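Local coordinates for fumarylacetoacetate hydrolase (Burkholderia xenovorans, PDB 5TI1), which probably hydrolyses fumarylacetoacetate to fumarate and acetoacetate, the last step of phenylalanine and tyrosine breakdown, using a carboxylate-bound magnesium ion, at residues B[200-205]-B[437-442]; B[223-228]-B[409-414]; B[259-264]-B[281-286]; B[327-332]-B[416-421]. All coordinates share one frame; numbering follows the deposited sequence.

Contact 1 of 4, residues B[200-205]-B[437-442]; sequences VRRPNG and GEILPA
Val200 is held through both its N and its O by the strand beside it: its N donates to Glu438 O at 3.0 Å, and its O accepts the N-H of Leu440 at 2.8 Å, the donor standing above the carbonyl plane. Val200 CB meets Ile439 CD1 at 3.8 Å, a branched pair suited to the buried face, where both also touch Trp261. Arg201 then turns to the other, partly exposed face with Leu440. Its chain runs out with CG anti to the backbone N (chi1 -173°) and then bends at chi3, which folds the guanidinium back over Leu440; Leu440 CD1 lies 3.7 Å from Arg201 NH2, over one face of the group. At the edge, Arg201 NH1 gives a 2.7 Å bond to Pro441 O, in the carbonyl plane of Pro441 but with the oxygen tilted from the guanidinium plane. These are two parallel strands, 200-207 and 429-440, of a mixed sheet, bringing residues near the C-terminus beside a strand far earlier in the chain. Arg202 closes the pairing with a nearly straight bond from its N to Leu440 O, 2.9 Å and 175°. Its aliphatic part passes a methyl, Arg202 CG lying 4.0 Å from Ala442 CB, while the guanidinium is taken up by Asp413, Cys220 O and Ile411 O. Asn204 lays OD1 3.5 Å from Ala442 CB, and its ND2 binds Leu443 O.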
loop_
_atom_site.group_PDB
_atom_site.type_symbol
_atom_site.label_atom_id
_atom_site.label_comp_id
_atom_site.label_asym_id
_atom_site.label_seq_id
_atom_site.Cartn_x
_atom_site.Cartn_y
_atom_site.Cartn_z
ATOM N N VAL B 200 8.698 -18.951 -1.279
ATOM C CA VAL B 200 9.266 -17.612 -1.337
ATOM C C VAL B 200 10.596 -17.698 -2.050
ATOM O O VAL B 200 11.495 -18.429 -1.614
ATOM C CB VAL B 200 9.447 -17.007 0.060
ATOM C CG1 VAL B 200 10.170 -15.674 -0.049
ATOM C CG2 VAL B 200 8.093 -16.838 0.736
ATOM N N ARG B 201 10.744 -16.948 -3.126
ATOM C CA ARG B 201 11.961 -17.063 -3.909
ATOM C C ARG B 201 12.991 -16.084 -3.385
ATOM O O ARG B 201 12.683 -14.899 -3.179
ATOM C CB ARG B 201 11.716 -16.817 -5.393
ATOM C CG ARG B 201 12.993 -17.122 -6.175
ATOM C CD ARG B 201 12.793 -17.231 -7.657
ATOM N NE ARG B 201 11.805 -18.234 -8.064
ATOM C CZ ARG B 201 12.061 -19.521 -8.295
ATOM N NH1 ARG B 201 13.285 -20.015 -8.131
ATOM N NH2 ARG B 201 11.076 -20.321 -8.675
ATOM N N ARG B 202 14.204 -16.585 -3.153
ATOM C CA ARG B 202 15.312 -15.744 -2.742
ATOM C C ARG B 202 15.470 -14.611 -3.750
ATOM O O ARG B 202 15.608 -14.878 -4.955
ATOM C CB ARG B 202 16.610 -16.546 -2.644
ATOM C CG ARG B 202 17.855 -15.715 -2.293
ATOM C CD ARG B 202 19.120 -16.594 -2.232
ATOM N NE ARG B 202 18.976 -17.700 -1.287
ATOM C CZ ARG B 202 19.222 -17.607 0.017
ATOM N NH1 ARG B 202 19.641 -16.458 0.533
ATOM N NH2 ARG B 202 19.046 -18.665 0.812
ATOM N N PRO B 203 15.422 -13.357 -3.315
ATOM C CA PRO B 203 15.533 -12.241 -4.262
ATOM C C PRO B 203 16.958 -12.018 -4.737
ATOM O O PRO B 203 17.921 -12.205 -3.991
ATOM C CB PRO B 203 15.035 -11.042 -3.443
ATOM C CG PRO B 203 15.303 -11.432 -1.992
ATOM C CD PRO B 203 15.068 -12.917 -1.951
ATOM N N ASN B 204 17.089 -11.636 -6.004
ATOM C CA ASN B 204 18.285 -10.952 -6.461
ATOM C C ASN B 204 18.124 -9.454 -6.220
ATOM O O ASN B 204 17.015 -8.954 -6.047
ATOM C CB ASN B 204 18.539 -11.214 -7.942
ATOM C CG ASN B 204 18.841 -12.669 -8.230
ATOM O OD1 ASN B 204 19.687 -13.280 -7.586
ATOM N ND2 ASN B 204 18.129 -13.237 -9.186
ATOM N N GLY B 205 19.243 -8.741 -6.211
ATOM C CA GLY B 205 19.187 -7.299 -6.028
ATOM C C GLY B 205 20.580 -6.718 -5.992
ATOM O O GLY B 205 21.567 -7.414 -6.232
ATOM N N GLY B 437 6.593 -20.844 5.100
ATOM C CA GLY B 437 7.069 -20.675 3.742
ATOM C C GLY B 437 8.390 -21.381 3.577
ATOM O O GLY B 437 9.176 -21.483 4.524
ATOM N N GLU B 438 8.641 -21.868 2.363
ATOM C CA GLU B 438 9.875 -22.569 2.044
ATOM C C GLU B 438 10.595 -21.816 0.930
ATOM O O GLU B 438 9.964 -21.351 -0.022
ATOM C CB GLU B 438 9.576 -24.023 1.664
ATOM C CG GLU B 438 10.806 -24.870 1.382
ATOM C CD GLU B 438 10.499 -26.363 1.367
ATOM O OE1 GLU B 438 10.677 -26.999 0.318
ATOM O OE2 GLU B 438 10.065 -26.893 2.409
ATOM N N ILE B 439 11.910 -21.661 1.065
ATOM C CA ILE B 439 12.671 -20.739 0.225
ATOM C C ILE B 439 13.087 -21.433 -1.071
ATOM O O ILE B 439 13.644 -22.539 -1.052
ATOM C CB ILE B 439 13.899 -20.201 0.977
ATOM C CG1 ILE B 439 13.465 -19.424 2.230
ATOM C CG2 ILE B 439 14.760 -19.352 0.041
ATOM C CD1 ILE B 439 12.414 -18.379 1.970
ATOM N N LEU B 440 12.803 -20.779 -2.211
ATOM C CA LEU B 440 13.250 -21.248 -3.515
ATOM C C LEU B 440 14.559 -20.567 -3.903
ATOM O O LEU B 440 14.790 -19.410 -3.536
ATOM C CB LEU B 440 12.194 -20.963 -4.571
ATOM C CG LEU B 440 10.822 -21.551 -4.240
ATOM C CD1 LEU B 440 9.836 -21.265 -5.362
ATOM C CD2 LEU B 440 10.942 -23.052 -3.983
ATOM N N PRO B 441 15.435 -21.274 -4.627
ATOM C CA PRO B 441 16.689 -20.658 -5.073
ATOM C C PRO B 441 16.425 -19.408 -5.902
ATOM O O PRO B 441 15.416 -19.297 -6.600
ATOM C CB PRO B 441 17.343 -21.757 -5.922
ATOM C CG PRO B 441 16.736 -23.013 -5.440
ATOM C CD PRO B 441 15.337 -22.681 -5.044
ATOM N N ALA B 442 17.349 -18.459 -5.808
ATOM C CA ALA B 442 17.230 -17.247 -6.598
ATOM C C ALA B 442 17.297 -17.591 -8.080
ATOM O O ALA B 442 17.859 -18.616 -8.477
ATOM C CB ALA B 442 18.333 -16.249 -6.233
#

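Contact 2 of 4, residues B[223-228]-B[409-414]; sequences LDIELE and SFIEDG. With MG (magnesium ion), chain K.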
loop_
_atom_site.group_PDB
_atom_site.type_symbol
_atom_site.label_atom_id
_atom_site.label_comp_id
_atom_site.label_asym_id
_atom_site.label_seq_id
_atom_site.Cartn_x
_atom_site.Cartn_y
_atom_site.Cartn_z
ATOM N N LEU B 223 19.173 -13.623 3.911
ATOM C CA LEU B 223 17.729 -13.782 3.922
ATOM C C LEU B 223 17.260 -14.151 5.323
ATOM O O LEU B 223 17.764 -15.108 5.929
ATOM C CB LEU B 223 17.321 -14.855 2.917
ATOM C CG LEU B 223 15.831 -15.094 2.740
ATOM C CD1 LEU B 223 15.143 -13.802 2.215
ATOM C CD2 LEU B 223 15.628 -16.280 1.820
ATOM N N ASP B 224 16.294 -13.398 5.840
ATOM C CA ASP B 224 15.920 -13.530 7.238
ATOM C C ASP B 224 14.403 -13.506 7.364
ATOM O O ASP B 224 13.686 -13.050 6.466
ATOM C CB ASP B 224 16.568 -12.415 8.079
ATOM C CG ASP B 224 16.632 -12.750 9.563
ATOM O OD1 ASP B 224 16.143 -13.829 9.957
ATOM O OD2 ASP B 224 17.180 -11.936 10.338
ATOM N N ILE B 225 13.923 -14.035 8.487
ATOM C CA ILE B 225 12.529 -13.877 8.888
ATOM C C ILE B 225 12.390 -12.602 9.698
ATOM O O ILE B 225 13.384 -12.026 10.157
ATOM C CB ILE B 225 12.029 -15.059 9.735
ATOM C CG1 ILE B 225 12.640 -14.970 11.139
ATOM C CG2 ILE B 225 12.333 -16.384 9.055
ATOM C CD1 ILE B 225 12.151 -16.016 12.094
ATOM N N GLU B 226 11.150 -12.176 9.911
ATOM C CA GLU B 226 10.819 -11.266 11.001
ATOM C C GLU B 226 9.542 -11.798 11.623
ATOM O O GLU B 226 8.475 -11.742 10.997
ATOM C CB GLU B 226 10.658 -9.818 10.531
ATOM C CG GLU B 226 11.955 -9.234 9.986
ATOM C CD GLU B 226 12.042 -7.728 10.123
ATOM O OE1 GLU B 226 13.166 -7.206 10.284
ATOM O OE2 GLU B 226 10.993 -7.071 10.071
ATOM N N LEU B 227 9.673 -12.368 12.823
ATOM C CA LEU B 227 8.533 -12.887 13.564
ATOM C C LEU B 227 7.681 -11.724 14.043
ATOM O O LEU B 227 8.166 -10.864 14.789
ATOM C CB LEU B 227 9.001 -13.725 14.753
ATOM C CG LEU B 227 7.935 -13.955 15.832
ATOM C CD1 LEU B 227 6.853 -14.883 15.331
ATOM C CD2 LEU B 227 8.575 -14.541 17.078
ATOM N N GLU B 228 6.420 -11.695 13.611
ATOM C CA GLU B 228 5.509 -10.610 13.947
ATOM C C GLU B 228 4.090 -11.143 14.069
ATOM O O GLU B 228 3.784 -12.266 13.669
ATOM C CB GLU B 228 5.527 -9.510 12.878
ATOM C CG GLU B 228 6.903 -8.985 12.523
ATOM C CD GLU B 228 6.838 -7.764 11.644
ATOM O OE1 GLU B 228 7.839 -7.457 10.967
ATOM O OE2 GLU B 228 5.774 -7.118 11.636
ATOM N N SER B 409 23.244 -19.404 10.006
ATOM C CA SER B 409 23.383 -17.977 10.255
ATOM C C SER B 409 22.136 -17.291 9.720
ATOM O O SER B 409 21.279 -16.871 10.501
ATOM C CB SER B 409 24.654 -17.426 9.615
ATOM O OG SER B 409 25.784 -17.820 10.369
ATOM N N PHE B 410 22.000 -17.212 8.401
ATOM C CA PHE B 410 20.761 -16.768 7.776
ATOM C C PHE B 410 20.108 -17.951 7.059
ATOM O O PHE B 410 20.611 -19.077 7.094
ATOM C CB PHE B 410 21.029 -15.570 6.859
ATOM C CG PHE B 410 21.395 -14.324 7.615
ATOM C CD1 PHE B 410 20.406 -13.503 8.150
ATOM C CD2 PHE B 410 22.721 -14.002 7.848
ATOM C CE1 PHE B 410 20.737 -12.361 8.878
ATOM C CE2 PHE B 410 23.066 -12.873 8.569
ATOM C CZ PHE B 410 22.071 -12.043 9.089
ATOM N N ILE B 411 18.950 -17.695 6.442
ATOM C CA ILE B 411 18.161 -18.768 5.844
ATOM C C ILE B 411 18.825 -19.277 4.568
ATOM O O ILE B 411 19.321 -18.498 3.744
ATOM C CB ILE B 411 16.733 -18.286 5.544
ATOM C CG1 ILE B 411 16.010 -17.842 6.821
ATOM C CG2 ILE B 411 15.939 -19.387 4.850
ATOM C CD1 ILE B 411 14.746 -17.043 6.517
ATOM N N GLU B 412 18.806 -20.585 4.382
ATOM C CA GLU B 412 19.389 -21.207 3.207
ATOM C C GLU B 412 18.291 -21.768 2.309
ATOM O O GLU B 412 17.136 -21.923 2.726
ATOM C CB GLU B 412 20.402 -22.284 3.629
ATOM C CG GLU B 412 21.796 -21.688 3.743
ATOM C CD GLU B 412 22.634 -22.316 4.813
ATOM O OE1 GLU B 412 23.592 -21.656 5.267
ATOM O OE2 GLU B 412 22.347 -23.467 5.198
ATOM N N ASP B 413 18.657 -22.020 1.047
ATOM C CA ASP B 413 17.702 -22.524 0.069
ATOM C C ASP B 413 17.143 -23.869 0.518
ATOM O O ASP B 413 17.867 -24.714 1.048
ATOM C CB ASP B 413 18.366 -22.657 -1.305
ATOM C CG ASP B 413 18.712 -21.305 -1.933
ATOM O OD1 ASP B 413 18.267 -20.249 -1.427
ATOM O OD2 ASP B 413 19.428 -21.305 -2.955
ATOM N N GLY B 414 15.839 -24.055 0.318
ATOM C CA GLY B 414 15.169 -25.257 0.758
ATOM C C GLY B 414 14.797 -25.297 2.233
ATOM O O GLY B 414 14.132 -26.255 2.655
HETATM MG MG MG K . 9.097 -6.045 9.801
HETATM O O HOH W 1 20.483 -16.208 3.412
#
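Ile411 faces the start of strand 223-233, and its side chain can be followed from root to tip along the Leu223 carbonyl. Ile411 N donates to Leu223 O at 2.9 Å, nearly in line with the C=O bond. Ile411 CB and CG1 each lie 3.4 Å from Leu223 O. With CG1 anti to the carbonyl carbon (chi1 -61°) and the chain then extended, Ile411 CD1 is carried past the oxygen to CG2 of Ile225, 3.6 Å away, the two isoleucines crossing at about a right angle. Branched aliphatic residues suit this buried spot, which Leu417 and Trp261 also border. A water completes the backbone pairing, accepting from Leu223 N at 2.9 Å and donating to Ile411 O. Phe410 turns its ring edge to the strand: CE1 comes 3.9 Å from Asp224 OD2, with carboxylate and ring planes 83° apart. That carboxylate is held by Arg264 and the backbone N-H groups of Leu389 and Leu390. Further along the strand, Glu226 OE2 and Glu228 OE1 each bind the magnesium ion at 2.2 Å. The loop 409-414 thus packs on the entry to a metal-bearing strand, whose glutamates join Asp153 and Asp260 in the four-carboxylate magnesium site of the FAH family.

Contact 3 of 4, residues B[259-264]-B[281-286]; sequences NDWSAR and TFATTI. With NA (sodium ion), chain L; MG (magnesium ion), chain K.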
loop_
_atom_site.group_PDB
_atom_site.type_symbol
_atom_site.label_atom_id
_atom_site.label_comp_id
_atom_site.label_asym_id
_atom_site.label_seq_id
_atom_site.Cartn_x
_atom_site.Cartn_y
_atom_site.Cartn_z
ATOM N N ASN B 259 5.099 -13.153 8.908
ATOM C CA ASN B 259 6.531 -13.274 8.687
ATOM C C ASN B 259 6.917 -12.261 7.617
ATOM O O ASN B 259 6.641 -12.465 6.428
ATOM C CB ASN B 259 6.918 -14.692 8.264
ATOM C CG ASN B 259 8.424 -14.858 8.102
ATOM O OD1 ASN B 259 9.183 -13.892 8.274
ATOM N ND2 ASN B 259 8.871 -16.089 7.786
ATOM N N ASP B 260 7.571 -11.180 8.041
ATOM C CA ASP B 260 8.019 -10.133 7.124
ATOM C C ASP B 260 9.414 -10.495 6.623
ATOM O O ASP B 260 10.433 -10.017 7.127
ATOM C CB ASP B 260 8.002 -8.773 7.820
ATOM C CG ASP B 260 8.551 -7.657 6.945
ATOM O OD1 ASP B 260 8.511 -7.797 5.699
ATOM O OD2 ASP B 260 9.039 -6.645 7.507
ATOM N N TRP B 261 9.449 -11.372 5.614
ATOM C CA TRP B 261 10.713 -11.800 5.024
ATOM C C TRP B 261 11.577 -10.598 4.663
ATOM O O TRP B 261 11.101 -9.632 4.061
ATOM C CB TRP B 261 10.461 -12.647 3.777
ATOM C CG TRP B 261 9.539 -13.818 3.965
ATOM C CD1 TRP B 261 8.193 -13.854 3.712
ATOM C CD2 TRP B 261 9.896 -15.131 4.422
ATOM N NE1 TRP B 261 7.691 -15.105 3.998
ATOM C CE2 TRP B 261 8.715 -15.909 4.430
ATOM C CE3 TRP B 261 11.093 -15.723 4.827
ATOM C CZ2 TRP B 261 8.702 -17.252 4.807
ATOM C CZ3 TRP B 261 11.079 -17.059 5.215
ATOM C CH2 TRP B 261 9.891 -17.809 5.196
ATOM N N SER B 262 12.855 -10.666 5.032
ATOM C CA SER B 262 13.777 -9.550 4.875
ATOM C C SER B 262 15.055 -10.016 4.199
ATOM O O SER B 262 15.626 -11.038 4.591
ATOM C CB SER B 262 14.114 -8.928 6.231
ATOM O OG SER B 262 12.979 -8.257 6.770
ATOM N N ALA B 263 15.506 -9.256 3.199
ATOM C CA ALA B 263 16.819 -9.438 2.577
ATOM C C ALA B 263 17.724 -8.342 3.128
ATOM O O ALA B 263 17.722 -7.211 2.631
ATOM C CB ALA B 263 16.717 -9.375 1.058
ATOM N N ARG B 264 18.493 -8.671 4.169
ATOM C CA ARG B 264 19.119 -7.623 4.968
ATOM C C ARG B 264 20.285 -6.961 4.259
ATOM O O ARG B 264 20.534 -5.773 4.487
ATOM C CB ARG B 264 19.580 -8.177 6.309
ATOM C CG ARG B 264 18.446 -8.791 7.064
ATOM C CD ARG B 264 18.663 -8.774 8.545
ATOM N NE ARG B 264 17.454 -9.255 9.190
ATOM C CZ ARG B 264 16.393 -8.500 9.438
ATOM N NH1 ARG B 264 16.390 -7.205 9.110
ATOM N NH2 ARG B 264 15.332 -9.045 10.017
ATOM N N THR B 281 9.668 -6.112 0.145
ATOM C CA THR B 281 8.444 -6.243 -0.622
ATOM C C THR B 281 8.406 -7.489 -1.490
ATOM O O THR B 281 7.407 -7.694 -2.184
ATOM C CB THR B 281 8.253 -5.022 -1.516
ATOM O OG1 THR B 281 9.316 -4.987 -2.476
ATOM C CG2 THR B 281 8.247 -3.732 -0.680
ATOM N N PHE B 282 9.460 -8.313 -1.492
ATOM C CA PHE B 282 9.436 -9.507 -2.334
ATOM C C PHE B 282 8.496 -10.582 -1.785
ATOM O O PHE B 282 8.065 -11.454 -2.546
ATOM C CB PHE B 282 10.855 -10.069 -2.509
ATOM C CG PHE B 282 11.488 -10.556 -1.230
ATOM C CD1 PHE B 282 12.240 -9.702 -0.444
ATOM C CD2 PHE B 282 11.344 -11.874 -0.831
ATOM C CE1 PHE B 282 12.825 -10.148 0.733
ATOM C CE2 PHE B 282 11.923 -12.331 0.336
ATOM C CZ PHE B 282 12.663 -11.467 1.124
ATOM N N ALA B 283 8.154 -10.525 -0.498
ATOM C CA ALA B 283 7.268 -11.509 0.122
ATOM C C ALA B 283 6.982 -11.148 1.573
ATOM O O ALA B 283 7.892 -10.779 2.316
ATOM C CB ALA B 283 7.872 -12.917 0.079
ATOM N N THR B 284 5.720 -11.256 1.975
ATOM C CA THR B 284 5.325 -11.222 3.370
ATOM C C THR B 284 4.261 -12.293 3.533
ATOM O O THR B 284 3.324 -12.347 2.735
ATOM C CB THR B 284 4.791 -9.837 3.773
ATOM O OG1 THR B 284 5.817 -8.849 3.594
ATOM C CG2 THR B 284 4.351 -9.844 5.227
ATOM N N THR B 285 4.420 -13.173 4.523
ATOM C CA THR B 285 3.509 -14.297 4.699
ATOM C C THR B 285 2.639 -14.076 5.935
ATOM O O THR B 285 3.130 -13.640 6.979
ATOM C CB THR B 285 4.285 -15.623 4.815
ATOM O OG1 THR B 285 5.103 -15.802 3.656
ATOM C CG2 THR B 285 3.338 -16.810 4.918
ATOM N N ILE B 286 1.342 -14.363 5.820
ATOM C CA ILE B 286 0.488 -14.396 7.001
ATOM C C ILE B 286 -0.196 -15.754 7.117
ATOM O O ILE B 286 -0.403 -16.471 6.130
ATOM C CB ILE B 286 -0.562 -13.257 7.031
ATOM C CG1 ILE B 286 -1.526 -13.338 5.840
ATOM C CG2 ILE B 286 0.131 -11.897 7.090
ATOM C CD1 ILE B 286 -2.693 -12.329 5.941
HETATM NA NA NA L . 8.691 -8.976 3.656
HETATM MG MG MG K . 9.097 -6.045 9.801
#
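One carboxylate, that of Asp260, is shared between two metals: OD1 binds the sodium ion at 2.4 Å and OD2 the magnesium ion at 2.4 Å. The sodium ion ties the two segments together, for it also takes Trp261 O from the first and Ala283 O and Thr284 OG1 from the second; Lys280 O adds a fifth ligand. Thr284 OG1 lies farther off, 2.9 Å from the sodium ion, turned toward it by a chi1 of -61°. Beside the site, Asn259 and Thr285 form an antiparallel hydrogen-bonded pair, Asn259 N reaching Thr285 O at 2.8 Å in the carbonyl plane. The indole of Trp261 reaches Thr285 as well: its NE1 donates to Thr285 OG1 at 2.7 Å in a bond lying in the ring plane and almost straight (176°). Ala283 O also meets the indole edge, whereas Asn259 ND2 lies over one face, its amide also hydrogen-bonded to Glu226 through OD1. Phe282 CZ packs 3.6 Å from Trp261 CB, and CE1 of its ring also reaches Ala263 CB. With uncharged oxygens as the other ligands, Asp260 brings the sole carboxylate to sodium, and two cations would be expected to stabilise its negative charge and fix its rotation.

Contact 4 of 4, residues B[327-332]-B[416-421]; sequences EVTLRP and ELTLAG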
loop_
_atom_site.group_PDB
_atom_site.type_symbol
_atom_site.label_atom_id
_atom_site.label_comp_id
_atom_site.label_asym_id
_atom_site.label_seq_id
_atom_site.Cartn_x
_atom_site.Cartn_y
_atom_site.Cartn_z
ATOM N N GLU B 327 6.309 -19.137 18.514
ATOM C CA GLU B 327 7.440 -20.015 18.253
ATOM C C GLU B 327 7.742 -20.015 16.763
ATOM O O GLU B 327 6.861 -19.797 15.929
ATOM C CB GLU B 327 7.185 -21.467 18.710
ATOM C CG GLU B 327 6.847 -21.608 20.188
ATOM C CD GLU B 327 6.903 -23.049 20.680
ATOM O OE1 GLU B 327 7.202 -23.946 19.865
ATOM O OE2 GLU B 327 6.647 -23.279 21.884
ATOM N N VAL B 328 9.000 -20.269 16.433
ATOM C CA VAL B 328 9.423 -20.400 15.048
ATOM C C VAL B 328 10.249 -21.669 14.948
ATOM O O VAL B 328 11.088 -21.940 15.815
ATOM C CB VAL B 328 10.221 -19.170 14.565
ATOM C CG1 VAL B 328 10.743 -19.373 13.134
ATOM C CG2 VAL B 328 9.354 -17.884 14.661
ATOM N N THR B 329 9.989 -22.465 13.921
ATOM C CA THR B 329 10.832 -23.605 13.614
ATOM C C THR B 329 11.452 -23.412 12.240
ATOM O O THR B 329 10.908 -22.705 11.377
ATOM C CB THR B 329 10.059 -24.937 13.681
ATOM O OG1 THR B 329 9.078 -24.991 12.642
ATOM C CG2 THR B 329 9.372 -25.092 15.047
ATOM N N LEU B 330 12.624 -24.021 12.063
ATOM C CA LEU B 330 13.343 -24.009 10.799
ATOM C C LEU B 330 13.652 -25.453 10.449
ATOM O O LEU B 330 14.174 -26.194 11.287
ATOM C CB LEU B 330 14.636 -23.180 10.897
ATOM C CG LEU B 330 15.408 -22.846 9.608
ATOM C CD1 LEU B 330 16.257 -21.604 9.809
ATOM C CD2 LEU B 330 16.281 -24.003 9.123
ATOM N N ARG B 331 13.310 -25.862 9.236
ATOM C CA ARG B 331 13.603 -27.229 8.814
ATOM C C ARG B 331 14.433 -27.216 7.541
ATOM O O ARG B 331 13.928 -26.799 6.481
ATOM C CB ARG B 331 12.325 -28.042 8.614
ATOM C CG ARG B 331 12.616 -29.479 8.214
ATOM C CD ARG B 331 11.430 -30.395 8.422
ATOM N NE ARG B 331 10.276 -29.968 7.645
ATOM C CZ ARG B 331 10.162 -30.130 6.332
ATOM N NH1 ARG B 331 11.141 -30.707 5.643
ATOM N NH2 ARG B 331 9.071 -29.703 5.702
ATOM N N PRO B 332 15.703 -27.614 7.612
ATOM C CA PRO B 332 16.497 -27.804 6.394
ATOM C C PRO B 332 15.820 -28.785 5.454
ATOM O O PRO B 332 15.084 -29.678 5.882
ATOM C CB PRO B 332 17.825 -28.373 6.913
ATOM C CG PRO B 332 17.883 -27.931 8.367
ATOM C CD PRO B 332 16.465 -27.889 8.844
ATOM N N GLU B 416 12.508 -24.483 5.309
ATOM C CA GLU B 416 11.126 -24.096 5.561
ATOM C C GLU B 416 11.046 -23.416 6.924
ATOM O O GLU B 416 11.514 -23.964 7.927
ATOM C CB GLU B 416 10.177 -25.300 5.503
ATOM C CG GLU B 416 8.706 -24.937 5.769
ATOM C CD GLU B 416 7.746 -26.119 5.614
ATOM O OE1 GLU B 416 7.947 -27.166 6.281
ATOM O OE2 GLU B 416 6.780 -25.989 4.829
ATOM N N LEU B 417 10.467 -22.221 6.956
ATOM C CA LEU B 417 10.343 -21.434 8.179
ATOM C C LEU B 417 8.877 -21.417 8.582
ATOM O O LEU B 417 8.021 -21.034 7.777
ATOM C CB LEU B 417 10.872 -20.013 7.974
ATOM C CG LEU B 417 12.388 -19.805 8.118
ATOM C CD1 LEU B 417 12.802 -19.942 9.579
ATOM C CD2 LEU B 417 13.229 -20.728 7.226
ATOM N N THR B 418 8.588 -21.837 9.820
ATOM C CA THR B 418 7.210 -21.957 10.287
ATOM C C THR B 418 7.011 -21.169 11.573
ATOM O O THR B 418 7.599 -21.499 12.609
ATOM C CB THR B 418 6.823 -23.421 10.500
ATOM O OG1 THR B 418 7.080 -24.169 9.302
ATOM C CG2 THR B 418 5.348 -23.516 10.832
ATOM N N LEU B 419 6.145 -20.165 11.515
ATOM C CA LEU B 419 5.684 -19.442 12.700
ATOM C C LEU B 419 4.443 -20.117 13.263
ATOM O O LEU B 419 3.562 -20.547 12.510
ATOM C CB LEU B 419 5.341 -17.988 12.360
ATOM C CG LEU B 419 6.401 -16.890 12.328
ATOM C CD1 LEU B 419 7.460 -17.205 11.345
ATOM C CD2 LEU B 419 5.751 -15.531 11.992
ATOM N N ALA B 420 4.366 -20.193 14.593
ATOM C CA ALA B 420 3.211 -20.761 15.266
ATOM C C ALA B 420 2.923 -19.942 16.516
ATOM O O ALA B 420 3.821 -19.316 17.086
ATOM C CB ALA B 420 3.433 -22.230 15.645
ATOM N N GLY B 421 1.672 -19.965 16.955
ATOM C CA GLY B 421 1.281 -19.135 18.080
ATOM C C GLY B 421 0.000 -19.600 18.721
ATOM O O GLY B 421 -0.899 -20.115 18.051
HETATM O O HOH W 2 9.707 -25.085 9.782
#
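Arg331 and Glu416 bring their flat ends together with the guanidinium and carboxylate planes nearly perpendicular, 89° apart. Glu416 OE1 approaches the guanidinium obliquely, 2.8 Å from Arg331 NH2, in a salt bridge whose hydrogen bond is weak, bent to 126° at the hydrogen. Both chains leave the strands side by side and start out extended; the arginine then bends at chi3, and this brings NH2 over to the acid. Opposite charges suit this partly exposed face, which continues with Thr329 and Thr418. There Thr329 OG1 touches Thr418 CB at 3.5 Å, and one water spans the two hydroxyls, lying 2.9 Å from Thr329 OG1, and also donates to Glu416 O. The other face is buried and aliphatic. Leu330 and Leu417 lie side by side, CD1 to CD1 at 3.8 Å, while Val328 CG2 rests 3.9 Å from Leu419 CD1. Between the faces run the paired bonds of an antiparallel sheet; Thr329 N to Thr418 O and Thr418 N to Thr329 O are both 2.9 Å. The strand axes approach to 4.7 Å at 161°. Strand 339-345 flanks 321-331 on its far side and strand 429-440 flanks 416-424, and the aliphatic face packs on Ile225 and Leu227 of the metal-bearing strand 223-233.

How the contacts relate
Contacts 2 and 3 share the magnesium ion: strands 223-233 and 252-263 are neighbours, joined by Asp224 N to Ser262 O at 2.8 Å, and Arg264 NH2 bridges to Glu226 OE1 at 2.9 Å. Contacts 1 and 4 belong to a second sheet, their centres 16 Å apart, linked by Gly437 O to Leu417 N. That sheet lies against the metal-bearing one: Ile225 CG2 meets Leu417 CG at 3.5 Å, and Trp261 is touched by Val200, Ile439 and Leu417. A salt bridge, Arg202 NE to Asp413 OD1 at 2.6 Å, ties contact 1 to contact 2. The Val200 side chain is about 14 Å from magnesium, that of Leu419 about 10 Å; neither contact supplies it a ligand.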